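Local coordinates for dehalogenase-like hydrolase (Ralstonia solanacearum, PDB 3UMB), which probably catalyses the hydrolytic dehalogenation of small (S)-2-haloalkanoic acids, giving the corresponding (R)-2-hydroxyalkanoic acids and a halide ion, at residues R5-D10 with L176-N181; L121-P126 with L153-P158. One frame throughout, in Å; residues are numbered along the deposited sequence.

Contact 1: R5-D10 with L176-N181; sequences RAVVFD and LFVSSN
The carboxylate of D10 and the hydroxyl of S179 meet where two neighbouring strands end, with OD2 lying 3.1 Å from S179 OG. D10 sends its CG away from its own backbone N (chi1 -176°), which carries the carboxylate beyond the strand end to the S179-N181 turn. S179 OG also accepts from N181 N at 3.1 Å, closing an ST turn that fixes the hydroxyl; its single proton may go to D10 or to D184. Beside this, N181 ND2 gives a hydrogen bond to a water 2.6 Å away, and that water reaches D10 OD2 only weakly. T14 OG1 is a further hydrogen-bond partner of OD2.

Behind the carboxylate, a parallel ladder sets the register. L176 N binds A6 O, L176 O takes V8 N, V8 O takes V178 N, and D10 N closes the series on V178 O at 3.0 Å, almost straight at 174°. V178 divides its two methyls between alternate residues of strand 6-9: CG2 meets V7 CG1 at 3.9 Å, while CG1 lies beside the F9 ring, whose CD2 is 3.7 Å from V178 CB. L176 shares this face, against which helix 219-227 packs. V8 and F177 point to the reverse face, where F177 touches helix 182-191. This is the central strand pair of the Rossmann-like HAD core, and the place of D10 at the strand end is consistent with that of the nucleophilic aspartate in this superfamily.

Contact 2: L121-P126 with L153-P158; sequences LSNGNP and LYKTAP
N123 turns its amide oxygen to Y154 and K155, and OD1 is the atom on which this side of the contact converges. The oxygen lies in the plane of the Y154 ring, at its edge, 3.3 Å from CD2; the amide stands almost perpendicular to the ring (88°). OD1 also accepts a weak hydrogen bond from K155 N at 3.3 Å, and the lysine's CD passes 3.6 Å from it. K155 then runs on with its chain extended beyond CG, bringing NZ to L121 O at 3.2 Å. The ammonium approaches this carbonyl from above its plane, 37° out, so it does not sit on a lone pair; its stronger partner is D184, in a salt bridge.

On the ND2 side the segments do not touch directly and a single water bridges them. ND2 gives a hydrogen bond to this water at 2.9 Å, which donates to K155 O, the carbonyl oxygen of the cis peptide to T156, at 2.7 Å.

The positions of S122 and K155 are consistent with the motif II serine and motif III lysine of the HAD superfamily. Y154 is packed on helix 64-78 and its OH is hydrogen-bonded to the backbone O of K62, T156 meets I50 of the second subunit, and the two loops lead from strand 118-122 into helix 126-134 and from strand 144-147 into helix 158-161.

Contact 2 is nested along the chain within the loop that contact 1 closes, and their centres are 13 Å apart. Strands 6-9 and 118-122 are sheet neighbours: L121 N probably hydrogen-bonds F9 O at 2.8 Å, and V8 CG1 packs 3.7 Å from L121 CB. A weak salt bridge from K155 NZ to D10 OD1, 3.2 Å long, joins the strand ends, and D184 ties S179 to K155 from outside both contacts. This cluster fits the active-site pocket of HAD dehalogenases. The magnesium sites lie apart from it: the N181 and N123 side chains are about 12 and 13 Å from a bound magnesium ion.

Contact 1: R5-D10 with L176-N181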
loop_
_atom_site.group_PDB
_atom_site.type_symbol
_atom_site.label_atom_id
_atom_site.label_comp_id
_atom_site.label_asym_id
_atom_site.label_seq_id
_atom_site.Cartn_x
_atom_site.Cartn_y
_atom_site.Cartn_z
ATOM N N ARG A 5 27.140 -7.243 -13.077
ATOM C CA ARG A 5 28.061 -8.223 -12.527
ATOM C C ARG A 5 27.426 -9.225 -11.587
ATOM O O ARG A 5 28.133 -10.034 -10.989
ATOM C CB ARG A 5 29.207 -7.513 -11.817
ATOM C CG ARG A 5 29.763 -6.359 -12.643
ATOM C CD ARG A 5 31.260 -6.360 -12.689
ATOM N NE ARG A 5 31.808 -6.271 -11.342
ATOM C CZ ARG A 5 32.908 -5.600 -11.011
ATOM N NH1 ARG A 5 33.299 -5.583 -9.731
ATOM N NH2 ARG A 5 33.613 -4.938 -11.934
ATOM N N ALA A 6 26.099 -9.161 -11.479
ATOM C CA ALA A 6 25.296 -10.006 -10.610
ATOM C C ALA A 6 23.807 -9.784 -10.926
ATOM O O ALA A 6 23.409 -8.775 -11.493
ATOM C CB ALA A 6 25.607 -9.730 -9.129
ATOM N N VAL A 7 22.973 -10.741 -10.590
ATOM C CA VAL A 7 21.561 -10.630 -10.931
ATOM C C VAL A 7 20.784 -11.137 -9.738
ATOM O O VAL A 7 21.010 -12.257 -9.271
ATOM C CB VAL A 7 21.224 -11.416 -12.235
ATOM C CG1 VAL A 7 19.721 -11.357 -12.603
ATOM C CG2 VAL A 7 22.109 -10.883 -13.411
ATOM N N VAL A 8 19.893 -10.293 -9.228
ATOM C CA VAL A 8 19.096 -10.617 -8.035
ATOM C C VAL A 8 17.595 -10.669 -8.399
ATOM O O VAL A 8 17.114 -9.827 -9.151
ATOM C CB VAL A 8 19.368 -9.596 -6.891
ATOM C CG1 VAL A 8 18.434 -9.826 -5.709
ATOM C CG2 VAL A 8 20.854 -9.693 -6.450
ATOM N N PHE A 9 16.909 -11.675 -7.866
ATOM C CA PHE A 9 15.509 -11.917 -8.118
ATOM C C PHE A 9 14.663 -11.703 -6.874
ATOM O O PHE A 9 15.033 -12.094 -5.784
ATOM C CB PHE A 9 15.284 -13.368 -8.581
ATOM C CG PHE A 9 15.931 -13.693 -9.893
ATOM C CD1 PHE A 9 17.223 -14.226 -9.927
ATOM C CD2 PHE A 9 15.254 -13.496 -11.078
ATOM C CE1 PHE A 9 17.829 -14.540 -11.146
ATOM C CE2 PHE A 9 15.843 -13.789 -12.320
ATOM C CZ PHE A 9 17.132 -14.323 -12.356
ATOM N N ASP A 10 13.523 -11.072 -7.091
ATOM C CA ASP A 10 12.311 -11.190 -6.271
ATOM C C ASP A 10 11.819 -12.659 -6.285
ATOM O O ASP A 10 12.096 -13.422 -7.210
ATOM C CB ASP A 10 11.277 -10.296 -6.951
ATOM C CG ASP A 10 9.984 -10.208 -6.211
ATOM O OD1 ASP A 10 10.015 -10.242 -4.950
ATOM O OD2 ASP A 10 8.941 -10.100 -6.913
ATOM N N LEU A 176 21.853 -6.496 -11.685
ATOM C CA LEU A 176 20.572 -6.486 -12.385
ATOM C C LEU A 176 19.498 -6.981 -11.416
ATOM O O LEU A 176 19.553 -8.109 -10.891
ATOM C CB LEU A 176 20.569 -7.336 -13.656
ATOM C CG LEU A 176 19.217 -7.337 -14.394
ATOM C CD1 LEU A 176 18.810 -5.937 -14.903
ATOM C CD2 LEU A 176 19.243 -8.349 -15.536
ATOM N N PHE A 177 18.515 -6.115 -11.201
ATOM C CA PHE A 177 17.434 -6.396 -10.282
ATOM C C PHE A 177 16.206 -6.797 -11.083
ATOM O O PHE A 177 15.713 -6.036 -11.915
ATOM C CB PHE A 177 17.139 -5.165 -9.434
ATOM C CG PHE A 177 16.088 -5.413 -8.414
ATOM C CD1 PHE A 177 16.422 -5.922 -7.171
ATOM C CD2 PHE A 177 14.736 -5.228 -8.732
ATOM C CE1 PHE A 177 15.411 -6.211 -6.235
ATOM C CE2 PHE A 177 13.736 -5.512 -7.826
ATOM C CZ PHE A 177 14.056 -5.986 -6.557
ATOM N N VAL A 178 15.698 -7.984 -10.796
ATOM C CA VAL A 178 14.566 -8.562 -11.506
ATOM C C VAL A 178 13.375 -8.770 -10.586
ATOM O O VAL A 178 13.491 -9.406 -9.539
ATOM C CB VAL A 178 14.951 -9.930 -12.105
ATOM C CG1 VAL A 178 13.750 -10.551 -12.861
ATOM C CG2 VAL A 178 16.176 -9.764 -13.021
ATOM N N SER A 179 12.240 -8.191 -10.972
ATOM C CA SER A 179 10.948 -8.367 -10.241
ATOM C C SER A 179 9.756 -8.494 -11.170
ATOM O O SER A 179 9.768 -7.957 -12.252
ATOM C CB SER A 179 10.659 -7.168 -9.344
ATOM O OG SER A 179 9.583 -7.528 -8.467
ATOM N N SER A 180 8.737 -9.215 -10.728
ATOM C CA SER A 180 7.436 -9.178 -11.383
ATOM C C SER A 180 6.547 -8.013 -11.023
ATOM O O SER A 180 5.543 -7.752 -11.687
ATOM C CB SER A 180 6.657 -10.404 -11.015
ATOM O OG SER A 180 7.074 -11.375 -11.911
ATOM N N ASN A 181 6.868 -7.337 -9.947
ATOM C CA ASN A 181 5.957 -6.358 -9.424
ATOM C C ASN A 181 6.472 -5.028 -9.936
ATOM O O ASN A 181 7.628 -4.641 -9.697
ATOM C CB ASN A 181 5.926 -6.457 -7.918
ATOM C CG ASN A 181 5.294 -7.744 -7.437
ATOM O OD1 ASN A 181 4.270 -8.129 -7.933
ATOM N ND2 ASN A 181 5.891 -8.389 -6.451
HETATM O O HOH W 1 8.048 -7.534 -5.219
#

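Contact 2: L121-P126 with L153-P158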
loop_
_atom_site.group_PDB
_atom_site.type_symbol
_atom_site.label_atom_id
_atom_site.label_comp_id
_atom_site.label_asym_id
_atom_site.label_seq_id
_atom_site.Cartn_x
_atom_site.Cartn_y
_atom_site.Cartn_z
ATOM N N LEU A 121 16.278 -11.663 -3.364
ATOM C CA LEU A 121 15.932 -10.658 -2.337
ATOM C C LEU A 121 14.415 -10.579 -2.184
ATOM O O LEU A 121 13.723 -10.203 -3.129
ATOM C CB LEU A 121 16.503 -9.280 -2.646
ATOM C CG LEU A 121 16.293 -8.237 -1.537
ATOM C CD1 LEU A 121 17.067 -8.633 -0.259
ATOM C CD2 LEU A 121 16.690 -6.842 -2.006
ATOM N N SER A 122 13.923 -10.961 -0.997
ATOM C CA SER A 122 12.526 -11.250 -0.780
ATOM C C SER A 122 11.966 -10.660 0.503
ATOM O O SER A 122 12.637 -10.601 1.533
ATOM C CB SER A 122 12.326 -12.757 -0.739
ATOM O OG SER A 122 10.982 -13.076 -0.370
ATOM N N ASN A 123 10.710 -10.237 0.435
ATOM C CA ASN A 123 9.987 -9.765 1.613
ATOM C C ASN A 123 9.864 -10.986 2.540
ATOM O O ASN A 123 9.722 -10.880 3.774
ATOM C CB ASN A 123 8.598 -9.187 1.218
ATOM C CG ASN A 123 8.618 -7.673 0.886
ATOM O OD1 ASN A 123 9.565 -6.937 1.185
ATOM N ND2 ASN A 123 7.533 -7.204 0.273
ATOM N N GLY A 124 9.964 -12.164 1.927
ATOM C CA GLY A 124 9.880 -13.418 2.654
ATOM C C GLY A 124 10.838 -13.511 3.810
ATOM O O GLY A 124 12.034 -13.313 3.646
ATOM N N ASN A 125 10.323 -13.780 5.004
ATOM C CA ASN A 125 11.196 -14.186 6.120
ATOM C C ASN A 125 12.014 -15.439 5.689
ATOM O O ASN A 125 11.581 -16.181 4.797
ATOM C CB ASN A 125 10.430 -14.378 7.462
ATOM C CG ASN A 125 9.085 -15.117 7.310
ATOM O OD1 ASN A 125 8.509 -15.581 8.273
ATOM N ND2 ASN A 125 8.594 -15.201 6.112
ATOM N N PRO A 126 13.226 -15.628 6.253
ATOM C CA PRO A 126 14.071 -16.666 5.649
ATOM C C PRO A 126 13.489 -18.066 5.888
ATOM O O PRO A 126 13.411 -18.830 4.946
ATOM C CB PRO A 126 15.455 -16.478 6.318
ATOM C CG PRO A 126 15.188 -15.759 7.608
ATOM C CD PRO A 126 13.864 -14.981 7.422
ATOM N N LEU A 153 12.462 -4.273 7.815
ATOM C CA LEU A 153 11.782 -3.260 6.996
ATOM C C LEU A 153 11.498 -3.831 5.604
ATOM O O LEU A 153 12.403 -4.473 4.970
ATOM C CB LEU A 153 12.639 -2.002 6.844
ATOM C CG LEU A 153 12.813 -1.114 8.098
ATOM C CD1 LEU A 153 14.046 -0.295 7.942
ATOM C CD2 LEU A 153 11.583 -0.196 8.417
ATOM N N TYR A 154 10.289 -3.606 5.116
ATOM C CA TYR A 154 9.877 -4.156 3.825
ATOM C C TYR A 154 10.217 -3.204 2.705
ATOM O O TYR A 154 10.302 -1.997 2.898
ATOM C CB TYR A 154 8.384 -4.423 3.850
ATOM C CG TYR A 154 8.026 -5.608 4.682
ATOM C CD1 TYR A 154 7.486 -5.456 5.922
ATOM C CD2 TYR A 154 8.246 -6.911 4.214
ATOM C CE1 TYR A 154 7.174 -6.565 6.718
ATOM C CE2 TYR A 154 7.967 -8.039 5.017
ATOM C CZ TYR A 154 7.381 -7.857 6.249
ATOM O OH TYR A 154 7.042 -8.955 7.052
ATOM N N LYS A 155 10.404 -3.734 1.510
ATOM C CA LYS A 155 10.404 -2.907 0.312
ATOM C C LYS A 155 9.165 -2.066 0.352
ATOM O O LYS A 155 8.104 -2.569 0.762
ATOM C CB LYS A 155 10.336 -3.750 -0.960
ATOM C CG LYS A 155 11.512 -4.714 -1.151
ATOM C CD LYS A 155 11.040 -5.907 -1.984
ATOM C CE LYS A 155 12.144 -6.639 -2.720
ATOM N NZ LYS A 155 11.537 -7.840 -3.469
ATOM N N THR A 156 9.236 -0.822 -0.112
ATOM C CA THR A 156 10.373 -0.256 -0.871
ATOM C C THR A 156 11.470 0.444 -0.045
ATOM O O THR A 156 12.204 1.267 -0.579
ATOM C CB THR A 156 9.837 0.765 -1.847
ATOM O OG1 THR A 156 8.868 1.553 -1.166
ATOM C CG2 THR A 156 9.110 0.077 -3.043
ATOM N N ALA A 157 11.554 0.138 1.250
ATOM C CA ALA A 157 12.478 0.761 2.167
ATOM C C ALA A 157 13.928 0.638 1.704
ATOM O O ALA A 157 14.329 -0.460 1.336
ATOM C CB ALA A 157 12.301 0.070 3.586
ATOM N N PRO A 158 14.718 1.746 1.718
ATOM C CA PRO A 158 16.129 1.656 1.254
ATOM C C PRO A 158 16.934 0.517 1.912
ATOM O O PRO A 158 17.751 -0.108 1.257
ATOM C CB PRO A 158 16.739 3.001 1.646
ATOM C CG PRO A 158 15.592 3.978 1.601
ATOM C CD PRO A 158 14.292 3.157 1.861
HETATM O O HOH W 2 6.312 -4.563 0.602
#